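Uncharacterized protein (Leishmania major, PDB 2B4W) is of unknown function but probably folds as a beta-propeller of the beta-fructosidase clan, many of whose members act on carbohydrates. Local coordinates at residues Y15-L20 with C249-E254; F37-K42 with T118-T123; Y124-P129 with D168-E173; M132-V137 with F148-V153; S200-C205 with V230-S235. One frame throughout, in Å; residues are numbered along the deposited sequence.

Contact 1: Y15-L20 with C249-E254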
# COMPACT_ATOMS: atom_id res chain seq x y z
N TYR A 15 14.95 11.76 7.09
CA TYR A 15 14.93 12.85 8.05
C TYR A 15 14.42 12.43 9.41
O TYR A 15 14.65 13.10 10.41
CB TYR A 15 14.02 13.96 7.53
CG TYR A 15 14.48 14.54 6.23
CD1 TYR A 15 14.19 13.88 5.04
CD2 TYR A 15 15.19 15.73 6.17
CE1 TYR A 15 14.62 14.40 3.84
CE2 TYR A 15 15.61 16.25 4.97
CZ TYR A 15 15.32 15.59 3.79
OH TYR A 15 15.72 16.08 2.56
N GLU A 16 13.68 11.33 9.44
CA GLU A 16 13.06 10.78 10.63
C GLU A 16 12.83 9.29 10.35
O GLU A 16 12.60 8.95 9.19
CB GLU A 16 11.73 11.39 11.04
CG GLU A 16 11.55 12.88 10.95
CD GLU A 16 10.22 13.44 11.37
OE1 GLU A 16 9.36 12.70 11.90
OE2 GLU A 16 10.05 14.65 11.14
N SER A 17 12.89 8.47 11.38
CA SER A 17 12.81 7.01 11.27
C SER A 17 12.32 6.43 12.58
O SER A 17 12.95 6.53 13.63
CB SER A 17 14.18 6.47 10.84
OG SER A 17 14.22 5.07 10.78
N VAL A 18 11.13 5.83 12.51
CA VAL A 18 10.46 5.29 13.68
C VAL A 18 9.74 3.99 13.30
O VAL A 18 9.55 3.73 12.10
CB VAL A 18 9.40 6.21 14.31
CG1 VAL A 18 9.96 7.57 14.72
CG2 VAL A 18 8.23 6.39 13.35
N LEU A 19 9.38 3.27 14.37
CA LEU A 19 8.48 2.12 14.24
C LEU A 19 7.18 2.50 14.95
O LEU A 19 7.22 3.09 16.03
CB LEU A 19 9.08 0.84 14.80
CG LEU A 19 10.25 0.26 13.99
CD1 LEU A 19 10.80 -0.97 14.70
CD2 LEU A 19 9.84 -0.06 12.55
N LEU A 20 6.06 2.17 14.32
CA LEU A 20 4.79 2.46 14.96
C LEU A 20 4.65 1.55 16.19
O LEU A 20 5.19 0.44 16.18
CB LEU A 20 3.57 2.23 14.07
CG LEU A 20 3.56 2.93 12.71
CD1 LEU A 20 2.15 3.08 12.16
CD2 LEU A 20 4.25 4.27 12.82
N CYS A 249 16.42 1.77 6.52
CA CYS A 249 15.91 3.13 6.69
C CYS A 249 15.09 3.33 7.96
O CYS A 249 14.93 4.45 8.43
CB CYS A 249 14.97 3.46 5.52
SG CYS A 249 15.83 3.75 3.99
N TYR A 250 14.57 2.21 8.44
CA TYR A 250 13.71 2.06 9.59
C TYR A 250 14.51 1.51 10.76
O TYR A 250 15.51 0.84 10.53
CB TYR A 250 12.53 1.12 9.28
CG TYR A 250 11.74 1.59 8.07
CD1 TYR A 250 12.14 1.30 6.77
CD2 TYR A 250 10.57 2.33 8.24
CE1 TYR A 250 11.42 1.72 5.66
CE2 TYR A 250 9.85 2.75 7.14
CZ TYR A 250 10.26 2.46 5.87
OH TYR A 250 9.51 2.90 4.80
N PRO A 251 14.09 1.76 11.98
CA PRO A 251 14.83 1.19 13.11
C PRO A 251 14.95 -0.33 13.00
O PRO A 251 14.19 -1.06 12.35
CB PRO A 251 14.00 1.57 14.33
CG PRO A 251 13.22 2.77 13.90
CD PRO A 251 12.95 2.57 12.43
N PRO A 252 16.00 -0.83 13.65
CA PRO A 252 16.23 -2.27 13.72
C PRO A 252 15.07 -3.00 14.39
O PRO A 252 14.49 -2.56 15.38
CB PRO A 252 17.48 -2.38 14.59
CG PRO A 252 17.56 -1.08 15.32
CD PRO A 252 17.04 -0.06 14.35
N CYS A 253 14.74 -4.15 13.81
CA CYS A 253 13.71 -5.03 14.33
C CYS A 253 13.85 -6.41 13.67
O CYS A 253 14.34 -6.51 12.55
CB CYS A 253 12.31 -4.47 14.11
SG CYS A 253 11.97 -3.92 12.42
N GLU A 254 13.41 -7.45 14.37
CA GLU A 254 13.46 -8.80 13.82
C GLU A 254 12.41 -9.10 12.77
O GLU A 254 11.19 -8.93 12.96
CB GLU A 254 13.31 -9.81 14.98
CG GLU A 254 14.31 -9.52 16.10
CD GLU A 254 15.74 -9.71 15.63
OE1 GLU A 254 16.02 -10.83 15.16
OE2 GLU A 254 16.56 -8.77 15.74
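The polar tie between Tyr15-Leu20 and Cys249-Glu254 joins Ser17 to the backbone of Cys249. Ser17 OG donates to Cys249 O at 2.5 Å, short enough that the exact value is doubtful. The hydroxyl lies in the carbonyl plane and uses a lone pair of that oxygen. With chi1 at 176°, Ser17 OG stands opposite its own backbone N and reaches the loop. The same oxygen also lies 3.3 Å from Pro251 CD.

The apolar contacts centre on Pro251. Pro251 CG lies against the strand backbone, 3.7 Å from Val18 CA. The side chains of Leu19 and Pro251 run antiparallel alongside each other, with Leu19 CG 3.9 Å from Pro251 CD. Beyond them, Leu19 CD1 reaches Cys253 CB at 3.9 Å.

Tyr250 meets the strand with its ring edge. Val18 O lies near the ring plane, 4.2 Å from Tyr250 CD2. The phenol oxygen is bonded to Asn226. Tyr250 and Cys253 also touch Val283 on strand 277-283, in the sheet that contains strand 16-23.

The loop between strands 238-245 and 264-271 is thus laid over side chains of this sheet. A hydrogen bond from Ser17 OG ties its start, and close apolar fit around Pro251 holds the rest.

Contact 2: F37-K42 with T118-T123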
# COMPACT_ATOMS: atom_id res chain seq x y z
N PHE A 37 -5.25 7.30 7.20
CA PHE A 37 -6.35 8.08 6.62
C PHE A 37 -6.98 8.84 7.78
O PHE A 37 -6.53 8.61 8.90
CB PHE A 37 -7.41 7.24 5.92
CG PHE A 37 -8.11 6.22 6.81
CD1 PHE A 37 -7.54 4.99 7.11
CD2 PHE A 37 -9.35 6.50 7.34
CE1 PHE A 37 -8.21 4.08 7.92
CE2 PHE A 37 -10.04 5.61 8.14
CZ PHE A 37 -9.46 4.38 8.43
N SER A 38 -7.96 9.70 7.53
CA SER A 38 -8.62 10.37 8.65
C SER A 38 -10.13 10.16 8.59
O SER A 38 -10.71 10.07 7.51
CB SER A 38 -8.27 11.87 8.64
OG SER A 38 -9.45 12.63 8.48
N TYR A 39 -10.76 10.08 9.75
CA TYR A 39 -12.19 9.87 9.86
C TYR A 39 -12.63 10.40 11.22
O TYR A 39 -11.89 10.23 12.19
CB TYR A 39 -12.51 8.41 9.66
CG TYR A 39 -13.95 7.97 9.67
CD1 TYR A 39 -14.83 8.42 8.69
CD2 TYR A 39 -14.44 7.11 10.65
CE1 TYR A 39 -16.16 8.03 8.67
CE2 TYR A 39 -15.76 6.72 10.63
CZ TYR A 39 -16.62 7.18 9.65
OH TYR A 39 -17.93 6.79 9.64
N LYS A 40 -13.78 11.07 11.27
CA LYS A 40 -14.36 11.59 12.51
C LYS A 40 -13.33 12.32 13.36
O LYS A 40 -13.29 12.25 14.60
CB LYS A 40 -15.01 10.47 13.32
CG LYS A 40 -16.43 10.06 12.95
CD LYS A 40 -16.89 8.82 13.71
CE LYS A 40 -18.36 8.53 13.50
NZ LYS A 40 -18.75 7.10 13.63
N GLY A 41 -12.45 13.09 12.71
CA GLY A 41 -11.51 13.93 13.41
C GLY A 41 -10.26 13.25 13.89
O GLY A 41 -9.40 13.86 14.54
N LYS A 42 -10.07 11.97 13.57
CA LYS A 42 -8.84 11.32 13.99
C LYS A 42 -8.19 10.50 12.87
O LYS A 42 -8.89 9.97 12.02
CB LYS A 42 -9.08 10.39 15.18
CG LYS A 42 -10.35 10.64 15.97
CD LYS A 42 -10.24 10.17 17.41
CE LYS A 42 -11.62 9.97 18.04
NZ LYS A 42 -11.50 9.60 19.49
N THR A 118 -18.25 3.59 4.32
CA THR A 118 -17.53 4.42 5.28
C THR A 118 -16.59 3.50 6.04
O THR A 118 -16.83 2.29 6.03
CB THR A 118 -18.53 5.17 6.17
OG1 THR A 118 -17.89 6.24 6.87
CG2 THR A 118 -19.06 4.22 7.23
N PRO A 119 -15.53 3.98 6.66
CA PRO A 119 -14.49 3.15 7.30
C PRO A 119 -15.03 2.30 8.47
O PRO A 119 -14.34 1.33 8.82
CB PRO A 119 -13.50 4.19 7.87
CG PRO A 119 -13.70 5.37 6.96
CD PRO A 119 -15.20 5.38 6.73
N ASP A 120 -16.20 2.67 8.87
CA ASP A 120 -17.09 2.17 9.87
C ASP A 120 -18.13 1.17 9.35
O ASP A 120 -18.63 0.33 10.10
CB ASP A 120 -17.86 3.34 10.49
CG ASP A 120 -17.52 3.70 11.90
OD1 ASP A 120 -17.28 2.87 12.79
OD2 ASP A 120 -17.61 4.93 12.21
N GLU A 121 -18.48 1.30 8.07
CA GLU A 121 -19.47 0.44 7.44
C GLU A 121 -19.09 0.09 6.01
O GLU A 121 -19.44 0.78 5.05
CB GLU A 121 -20.86 1.07 7.46
CG GLU A 121 -21.57 1.09 8.80
CD GLU A 121 -22.73 2.07 8.85
OE1 GLU A 121 -23.81 1.79 8.27
OE2 GLU A 121 -22.56 3.15 9.47
N LEU A 122 -18.38 -1.02 5.87
CA LEU A 122 -17.86 -1.49 4.60
C LEU A 122 -18.61 -2.69 4.07
O LEU A 122 -18.83 -3.68 4.75
CB LEU A 122 -16.36 -1.82 4.76
CG LEU A 122 -15.52 -0.59 5.15
CD1 LEU A 122 -14.13 -0.96 5.60
CD2 LEU A 122 -15.49 0.39 3.97
N THR A 123 -19.04 -2.57 2.82
CA THR A 123 -19.90 -3.61 2.27
C THR A 123 -19.18 -4.27 1.10
O THR A 123 -18.85 -3.55 0.17
CB THR A 123 -21.25 -3.06 1.78
OG1 THR A 123 -21.99 -2.48 2.86
CG2 THR A 123 -22.12 -4.19 1.23
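Two tight turns bring Tyr39 and Pro119 together, a type I' turn over Tyr39-Lys42 and a type I turn over Thr118-Glu121, with the CA atoms of Tyr39 and Pro119 7.5 Å apart. The ring of Tyr39 is the centre of the contact. Pro119 CD makes a CH-pi contact over one face, 3.7 Å from the ring centroid and 21° off the ring normal. Lys40 CG lies over the opposite face, toward the rim. Asp120 OD2 sits at the edge, in the ring plane, 3.0 Å from Tyr39 CE2. The carboxylate is turned steeply against the ring, with 73° between the planes. Tyr39 CG is opposite the backbone N (chi1 -177°), and this extends the ring toward the second turn. At its end, Tyr39 OH and Thr118 OG1 share a weak hydrogen bond of 2.8 Å.

The contact joins two sheets of the probable propeller. Strand 37-39 pairs with strand 42-50 in one, and strand 121-127 is an outermost strand of the other.

Lys40 runs extended beyond CG, transverse to Asp120. Lys40 NZ forms a salt bridge with Asp120 OD2 at 2.8 Å and approaches that oxygen almost in line with its C-O bond. Phe37 CE2 packs on Pro119 CB at 3.7 Å, meeting it obliquely. The Phe37 ring also meets the rings of Tyr46 and His44. Tyr46 OH is hydrogen-bonded to Pro119 O, and Phe309 of strand 308-309 touches both Tyr39 and Pro119.

Contact 3: Y124-P129 with D168-E173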
# COMPACT_ATOMS: atom_id res chain seq x y z
N TYR A 124 -18.95 -5.58 1.19
CA TYR A 124 -18.32 -6.29 0.09
C TYR A 124 -19.01 -5.96 -1.22
O TYR A 124 -20.24 -5.92 -1.30
CB TYR A 124 -18.35 -7.81 0.37
CG TYR A 124 -17.87 -8.60 -0.84
CD1 TYR A 124 -16.51 -8.75 -1.06
CD2 TYR A 124 -18.75 -9.19 -1.74
CE1 TYR A 124 -16.05 -9.46 -2.15
CE2 TYR A 124 -18.29 -9.90 -2.84
CZ TYR A 124 -16.94 -10.03 -3.03
OH TYR A 124 -16.49 -10.73 -4.12
N PHE A 125 -18.28 -5.73 -2.32
CA PHE A 125 -19.04 -5.62 -3.57
C PHE A 125 -18.35 -6.36 -4.71
O PHE A 125 -19.01 -6.68 -5.71
CB PHE A 125 -19.34 -4.16 -3.95
CG PHE A 125 -18.17 -3.33 -4.44
CD1 PHE A 125 -17.24 -2.84 -3.54
CD2 PHE A 125 -17.97 -3.03 -5.78
CE1 PHE A 125 -16.16 -2.10 -3.96
CE2 PHE A 125 -16.90 -2.28 -6.22
CZ PHE A 125 -15.98 -1.81 -5.30
N THR A 126 -17.07 -6.70 -4.69
CA THR A 126 -16.45 -7.34 -5.85
C THR A 126 -15.05 -7.83 -5.48
O THR A 126 -14.64 -7.61 -4.34
CB THR A 126 -16.37 -6.40 -7.06
OG1 THR A 126 -16.33 -7.16 -8.27
CG2 THR A 126 -15.06 -5.61 -7.02
N ARG A 127 -14.38 -8.48 -6.42
CA ARG A 127 -13.09 -9.10 -6.20
C ARG A 127 -12.32 -9.32 -7.49
O ARG A 127 -12.86 -9.26 -8.59
CB ARG A 127 -13.26 -10.45 -5.48
CG ARG A 127 -14.09 -11.42 -6.33
CD ARG A 127 -13.33 -12.72 -6.45
NE ARG A 127 -14.12 -13.83 -6.94
CZ ARG A 127 -14.04 -14.46 -8.10
NH1 ARG A 127 -13.17 -14.15 -9.05
NH2 ARG A 127 -14.89 -15.47 -8.32
N GLY A 128 -11.03 -9.60 -7.34
CA GLY A 128 -10.18 -9.87 -8.48
C GLY A 128 -10.20 -11.35 -8.86
O GLY A 128 -10.95 -12.13 -8.28
N PRO A 129 -9.38 -11.69 -9.84
CA PRO A 129 -9.23 -13.07 -10.30
C PRO A 129 -8.55 -13.98 -9.29
O PRO A 129 -7.78 -13.58 -8.43
CB PRO A 129 -8.31 -12.95 -11.52
CG PRO A 129 -7.63 -11.64 -11.37
CD PRO A 129 -8.56 -10.74 -10.60
N ASP A 168 -18.20 0.34 -10.47
CA ASP A 168 -19.22 -0.57 -10.91
C ASP A 168 -18.74 -1.53 -11.99
O ASP A 168 -19.45 -2.49 -12.30
CB ASP A 168 -20.42 0.20 -11.49
CG ASP A 168 -21.07 1.08 -10.45
OD1 ASP A 168 -21.33 0.57 -9.34
OD2 ASP A 168 -21.30 2.27 -10.76
N GLU A 169 -17.58 -1.28 -12.57
CA GLU A 169 -17.13 -2.18 -13.63
C GLU A 169 -16.00 -3.09 -13.16
O GLU A 169 -15.56 -3.96 -13.88
CB GLU A 169 -16.64 -1.39 -14.83
CG GLU A 169 -17.72 -0.48 -15.42
CD GLU A 169 -17.23 0.02 -16.77
OE1 GLU A 169 -15.99 0.09 -16.92
OE2 GLU A 169 -18.10 0.31 -17.61
N LEU A 170 -15.54 -2.80 -11.95
CA LEU A 170 -14.48 -3.54 -11.32
C LEU A 170 -14.93 -4.97 -11.01
O LEU A 170 -16.01 -5.14 -10.43
CB LEU A 170 -14.06 -2.84 -10.03
CG LEU A 170 -12.71 -3.27 -9.47
CD1 LEU A 170 -11.59 -2.80 -10.37
CD2 LEU A 170 -12.52 -2.73 -8.06
N GLY A 171 -14.12 -5.94 -11.38
CA GLY A 171 -14.34 -7.37 -11.22
C GLY A 171 -13.21 -8.16 -11.85
O GLY A 171 -12.33 -7.56 -12.48
N ALA A 172 -13.22 -9.48 -11.67
CA ALA A 172 -12.08 -10.36 -11.91
C ALA A 172 -11.63 -10.38 -13.36
O ALA A 172 -10.44 -10.36 -13.69
CB ALA A 172 -12.41 -11.78 -11.44
N GLU A 173 -12.59 -10.39 -14.29
CA GLU A 173 -12.19 -10.49 -15.69
C GLU A 173 -11.47 -9.26 -16.20
O GLU A 173 -10.35 -9.38 -16.72
CB GLU A 173 -13.45 -10.75 -16.53
CG GLU A 173 -14.23 -11.96 -16.05
CD GLU A 173 -15.22 -11.68 -14.95
OE1 GLU A 173 -15.35 -10.52 -14.49
OE2 GLU A 173 -15.90 -12.64 -14.53
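The guanidinium of Arg127 meets Ala172 at a slant, with Arg127 NH1 3.5 Å from Ala172 CB. In the guanidinium plane, Arg127 NH1 donates to Gly128 O at 3.1 Å, which holds the group over its own chain. One face of the Phe125 ring carries Thr126 CG2, and the same ring has a cation-pi contact with Arg116.

Thr126 makes the hydrogen bond across the contact. Thr126 OG1 donates to Leu170 O at 3.0 Å, tilted 34° from the carbonyl plane. Its methyl CG2 rests 4.0 Å from Leu170 CD2, and the two side chains are roughly perpendicular.

Phe125 and Thr126 lie opposite the single residue Phe114 of strand 110-116, which makes a classic beta bulge at the edge of the four-stranded sheet. Both residues start their side chains toward the 168-173 segment.

Gly171 is the N-cap of helix 172-176. Its CA makes a CA-H...O contact with Arg127 O at 3.6 Å. Ala172 begins the helix, and its CB presses on the backbone at 3.4 Å from Gly128 C. Pro129 CD lies 4.1 Å from Ala172 CB. Ile175, one turn further along the helix, touches both Pro129 and Leu170.

Contact 4: M132-V137 with F148-V153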
# COMPACT_ATOMS: atom_id res chain seq x y z
N MSE A 132 -4.61 -13.96 -7.46
CA MSE A 132 -4.03 -12.66 -7.77
C MSE A 132 -4.17 -11.75 -6.54
O MSE A 132 -5.21 -11.71 -5.88
CB MSE A 132 -4.67 -11.99 -8.99
CG MSE A 132 -4.01 -10.67 -9.34
SE MSE A 132 -4.63 -9.57 -10.73
CE MSE A 132 -4.02 -10.77 -12.12
N LYS A 133 -3.12 -10.98 -6.23
CA LYS A 133 -3.30 -9.98 -5.17
C LYS A 133 -2.64 -8.68 -5.62
O LYS A 133 -2.32 -8.48 -6.80
CB LYS A 133 -2.80 -10.49 -3.84
CG LYS A 133 -1.35 -10.89 -3.66
CD LYS A 133 -1.25 -11.64 -2.33
CE LYS A 133 0.14 -12.20 -2.07
NZ LYS A 133 0.33 -12.54 -0.62
N ASP A 134 -2.42 -7.75 -4.71
CA ASP A 134 -1.73 -6.52 -5.10
C ASP A 134 -2.43 -5.74 -6.21
O ASP A 134 -1.76 -5.06 -6.99
CB ASP A 134 -0.29 -6.89 -5.49
CG ASP A 134 0.43 -7.54 -4.33
OD1 ASP A 134 0.01 -7.34 -3.18
OD2 ASP A 134 1.43 -8.27 -4.51
N ILE A 135 -3.74 -5.77 -6.27
CA ILE A 135 -4.64 -4.99 -7.10
C ILE A 135 -5.05 -3.70 -6.38
O ILE A 135 -5.45 -3.78 -5.21
CB ILE A 135 -5.94 -5.74 -7.48
CG1 ILE A 135 -5.72 -7.09 -8.17
CG2 ILE A 135 -6.83 -4.81 -8.32
CD1 ILE A 135 -6.69 -8.20 -7.83
N ARG A 136 -4.92 -2.57 -7.07
CA ARG A 136 -5.11 -1.23 -6.55
C ARG A 136 -5.85 -0.31 -7.51
O ARG A 136 -5.81 -0.42 -8.73
CB ARG A 136 -3.79 -0.52 -6.24
CG ARG A 136 -2.91 -1.14 -5.18
CD ARG A 136 -3.70 -1.43 -3.92
NE ARG A 136 -2.90 -2.00 -2.84
CZ ARG A 136 -2.78 -3.28 -2.53
NH1 ARG A 136 -3.40 -4.25 -3.20
NH2 ARG A 136 -2.02 -3.64 -1.51
N VAL A 137 -6.54 0.67 -6.90
CA VAL A 137 -7.28 1.62 -7.71
C VAL A 137 -7.08 3.04 -7.23
O VAL A 137 -6.60 3.23 -6.11
CB VAL A 137 -8.80 1.35 -7.67
CG1 VAL A 137 -9.10 -0.10 -8.02
CG2 VAL A 137 -9.40 1.68 -6.30
N PHE A 148 -4.86 -0.92 -11.28
CA PHE A 148 -3.62 -1.67 -11.40
C PHE A 148 -3.80 -3.13 -10.99
O PHE A 148 -4.32 -3.43 -9.91
CB PHE A 148 -2.52 -1.10 -10.51
CG PHE A 148 -2.10 0.33 -10.84
CD1 PHE A 148 -2.73 1.43 -10.29
CD2 PHE A 148 -1.05 0.51 -11.71
CE1 PHE A 148 -2.33 2.72 -10.59
CE2 PHE A 148 -0.64 1.80 -12.02
CZ PHE A 148 -1.27 2.89 -11.44
N SER A 149 -3.35 -4.03 -11.84
CA SER A 149 -3.37 -5.46 -11.58
C SER A 149 -1.99 -5.97 -11.25
O SER A 149 -1.04 -5.20 -11.35
CB SER A 149 -3.87 -6.19 -12.84
OG SER A 149 -2.92 -5.97 -13.89
N ARG A 150 -1.86 -7.24 -10.86
CA ARG A 150 -0.56 -7.80 -10.52
C ARG A 150 -0.53 -9.31 -10.73
O ARG A 150 -0.45 -10.08 -9.77
CB ARG A 150 -0.16 -7.47 -9.07
CG ARG A 150 1.31 -7.17 -8.88
CD ARG A 150 2.19 -8.40 -9.13
NE ARG A 150 1.85 -9.41 -8.14
CZ ARG A 150 2.51 -9.79 -7.06
NH1 ARG A 150 3.67 -9.26 -6.72
NH2 ARG A 150 1.99 -10.74 -6.29
N PRO A 151 -0.57 -9.78 -11.96
CA PRO A 151 -0.37 -11.22 -12.17
C PRO A 151 1.03 -11.66 -11.75
O PRO A 151 2.06 -11.12 -12.14
CB PRO A 151 -0.55 -11.39 -13.68
CG PRO A 151 -0.36 -10.03 -14.26
CD PRO A 151 -0.81 -9.05 -13.21
N ARG A 152 1.07 -12.69 -10.91
CA ARG A 152 2.34 -13.30 -10.53
C ARG A 152 2.24 -14.82 -10.54
O ARG A 152 1.38 -15.40 -9.87
CB ARG A 152 2.77 -12.82 -9.15
CG ARG A 152 4.09 -13.38 -8.67
CD ARG A 152 4.31 -13.16 -7.18
NE ARG A 152 5.62 -13.64 -6.76
CZ ARG A 152 6.00 -13.81 -5.50
NH1 ARG A 152 5.19 -13.54 -4.49
NH2 ARG A 152 7.22 -14.27 -5.26
N VAL A 153 3.11 -15.47 -11.31
CA VAL A 153 3.17 -16.93 -11.32
C VAL A 153 4.33 -17.45 -12.17
O VAL A 153 4.74 -18.60 -11.97
CB VAL A 153 1.86 -17.57 -11.82
CG1 VAL A 153 2.12 -18.41 -13.07
CG2 VAL A 153 1.20 -18.39 -10.73
O HOH W 1 -0.84 -11.64 -7.68
O HOH W 2 -0.04 -3.57 -8.58
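Arg150 lies along Lys133 and Asp134, and its side chain bends twice on the way out. Arg150 CB is 3.3 Å from Lys133 O. Arg150 CG packs on Asp134 CB at 3.8 Å. The chain folds at chi2 (-67°) and chi3 (-63°), which places the guanidinium beside the carboxylate. Asp134 OD2 lies over one face, near the rim, and Arg152 CB lies over the opposite face, also toward the rim. Arg150 NH2 and Asp134 OD2 form a salt bridge at 3.1 Å, but the oxygen is well out of the guanidinium plane and no N-H points at it. Two of its nitrogens bond to other partners. Arg150 NH1 bonds to Gly190 O. Arg150 NH2 donates to water 1, which lies in the guanidinium plane and also joins Lys133 N to Arg150 O.

Nearby, the selenium of selenomethionine Met132 is 3.6 Å from Arg150 N, and Met132 CE meets Pro151 CD at 3.8 Å. Arg150 N is buried and has no partner in the model.

The regular hairpin of strands 136-139 and 145-149 starts at the hydrogen-bonded antiparallel pair Arg136-Phe148. Phe148 N donates to Arg136 O at 2.8 Å, and Arg136 N donates to Phe148 O at 3.0 Å. Arg136 is itself held by Ile135 O and Asn193 O.

Past the pair, water 1 bridges the separating backbones, and water 2 joins Asp134 O to Ser149 O, the latter bond weak. Charge attraction between Asp134 and Arg150 probably adds to their cohesion, while the direction of the guanidinium is probably set mainly by the bond to Gly190 O, with the water adding to it.

Contact 5: S200-C205 with V230-S235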
# COMPACT_ATOMS: atom_id res chain seq x y z
N SER A 200 -0.68 16.99 -12.54
CA SER A 200 -0.36 16.81 -13.94
C SER A 200 -1.33 15.91 -14.70
O SER A 200 -1.30 15.86 -15.93
CB SER A 200 1.05 16.21 -14.06
OG SER A 200 1.23 15.17 -13.13
N GLY A 201 -2.16 15.18 -13.95
CA GLY A 201 -3.08 14.23 -14.55
C GLY A 201 -2.48 12.83 -14.60
O GLY A 201 -3.12 11.82 -14.87
N LYS A 202 -1.19 12.77 -14.33
CA LYS A 202 -0.37 11.60 -14.21
C LYS A 202 -0.64 10.92 -12.86
O LYS A 202 -1.31 11.47 -11.98
CB LYS A 202 1.14 11.88 -14.28
CG LYS A 202 1.56 12.58 -15.57
CD LYS A 202 3.02 12.31 -15.89
CE LYS A 202 3.43 12.91 -17.23
NZ LYS A 202 2.50 13.99 -17.69
N VAL A 203 -0.10 9.72 -12.72
CA VAL A 203 -0.35 8.94 -11.51
C VAL A 203 0.94 8.62 -10.76
O VAL A 203 1.83 7.97 -11.28
CB VAL A 203 -1.09 7.63 -11.84
CG1 VAL A 203 -1.25 6.78 -10.58
CG2 VAL A 203 -2.44 7.91 -12.48
N GLY A 204 0.99 9.10 -9.53
CA GLY A 204 2.05 8.79 -8.60
C GLY A 204 1.79 7.46 -7.91
O GLY A 204 0.83 7.31 -7.16
N CYS A 205 2.65 6.47 -8.16
CA CYS A 205 2.52 5.23 -7.40
C CYS A 205 3.65 5.02 -6.40
O CYS A 205 4.84 5.27 -6.63
CB CYS A 205 2.46 4.01 -8.32
SG CYS A 205 1.32 4.15 -9.70
N VAL A 230 6.12 7.20 -11.73
CA VAL A 230 4.98 7.98 -12.21
C VAL A 230 4.53 7.36 -13.53
O VAL A 230 5.36 6.99 -14.35
CB VAL A 230 5.30 9.47 -12.38
CG1 VAL A 230 4.15 10.25 -12.98
CG2 VAL A 230 5.67 10.07 -11.03
N LEU A 231 3.21 7.26 -13.63
CA LEU A 231 2.53 6.70 -14.77
C LEU A 231 1.77 7.76 -15.52
O LEU A 231 1.03 8.54 -14.91
CB LEU A 231 1.52 5.62 -14.33
CG LEU A 231 0.49 5.32 -15.43
CD1 LEU A 231 1.16 4.47 -16.50
CD2 LEU A 231 -0.75 4.63 -14.88
N ASP A 232 1.94 7.75 -16.84
CA ASP A 232 1.01 8.53 -17.65
C ASP A 232 -0.11 7.60 -18.10
O ASP A 232 0.15 6.68 -18.87
CB ASP A 232 1.71 9.18 -18.83
CG ASP A 232 0.81 10.18 -19.55
OD1 ASP A 232 -0.27 9.75 -20.01
OD2 ASP A 232 1.21 11.35 -19.63
N PRO A 233 -1.33 7.85 -17.63
CA PRO A 233 -2.42 6.89 -17.78
C PRO A 233 -2.84 6.79 -19.25
O PRO A 233 -3.55 5.86 -19.63
CB PRO A 233 -3.54 7.45 -16.90
CG PRO A 233 -3.21 8.87 -16.64
CD PRO A 233 -1.76 9.08 -16.94
N GLN A 234 -2.38 7.74 -20.06
CA GLN A 234 -2.74 7.72 -21.48
C GLN A 234 -1.65 7.13 -22.36
O GLN A 234 -1.85 6.15 -23.08
CB GLN A 234 -3.06 9.15 -21.92
N SER A 235 -0.45 7.71 -22.32
CA SER A 235 0.67 7.17 -23.08
C SER A 235 1.16 5.89 -22.42
O SER A 235 1.87 5.09 -23.02
CB SER A 235 1.78 8.20 -23.21
OG SER A 235 2.32 8.58 -21.96
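Asp232 divides its carboxylate between Lys202 and its own chain. Asp232 OD2 forms a long salt bridge with Lys202 NZ, at 3.5 Å. The torsion about Lys202 CD-CE is close to eclipsed (chi4 20°), which bends the end of the chain. Asp232 OD1 accepts two backbone N-H groups. Gln234 N meets it nearly in line with the C-O bond at 2.9 Å, making an Asx turn. Ser235 N comes from above the carboxylate plane at 3.1 Å.

These residues sit at the open end of the antiparallel hairpin of strands 203-211 and 223-231. Val203 and Leu231 are a hydrogen-bonded pair. Val203 N donates to Leu231 O at 2.7 Å, and Leu231 N returns a bond of 2.8 Å to Val203 O. Gly204 and Val230 follow as a non-hydrogen-bonded pair.

Side chains occupy both faces. Val203 CB and Leu231 CB lie 4.1 Å apart on the face that Phe148 of strand 145-149 covers. Val230 is on the other face, near Phe297 and His300. There Val230 CG1 packs on Lys202 CB at 3.7 Å. Pro233 closes in on the turn before strand 203-211, with Pro233 CG 3.4 Å from Gly201 O.

How the contacts relate
Contact 4 is the buried one, while the other four are partly buried and lie further from the centre of the chain. Contacts 4 and 5 are both hairpin pairs with reciprocal backbone bonds. They meet through Phe148, whose CZ packs on Cys205, Leu231 and Val203. Contacts 2 and 3 share strand 121-127 but use different ends of it. Contact 3 also touches contact 4, where Ile135 CD1 packs on Gly128 and Pro129. Contact 1 lies apart, about 10 Å from contact 2 at the nearest atoms, although both reach the same sheet. Salt bridges occur in contacts 2, 4 and 5. Contacts 1 and 3 instead rely on a hydroxyl bonded to a backbone carbonyl.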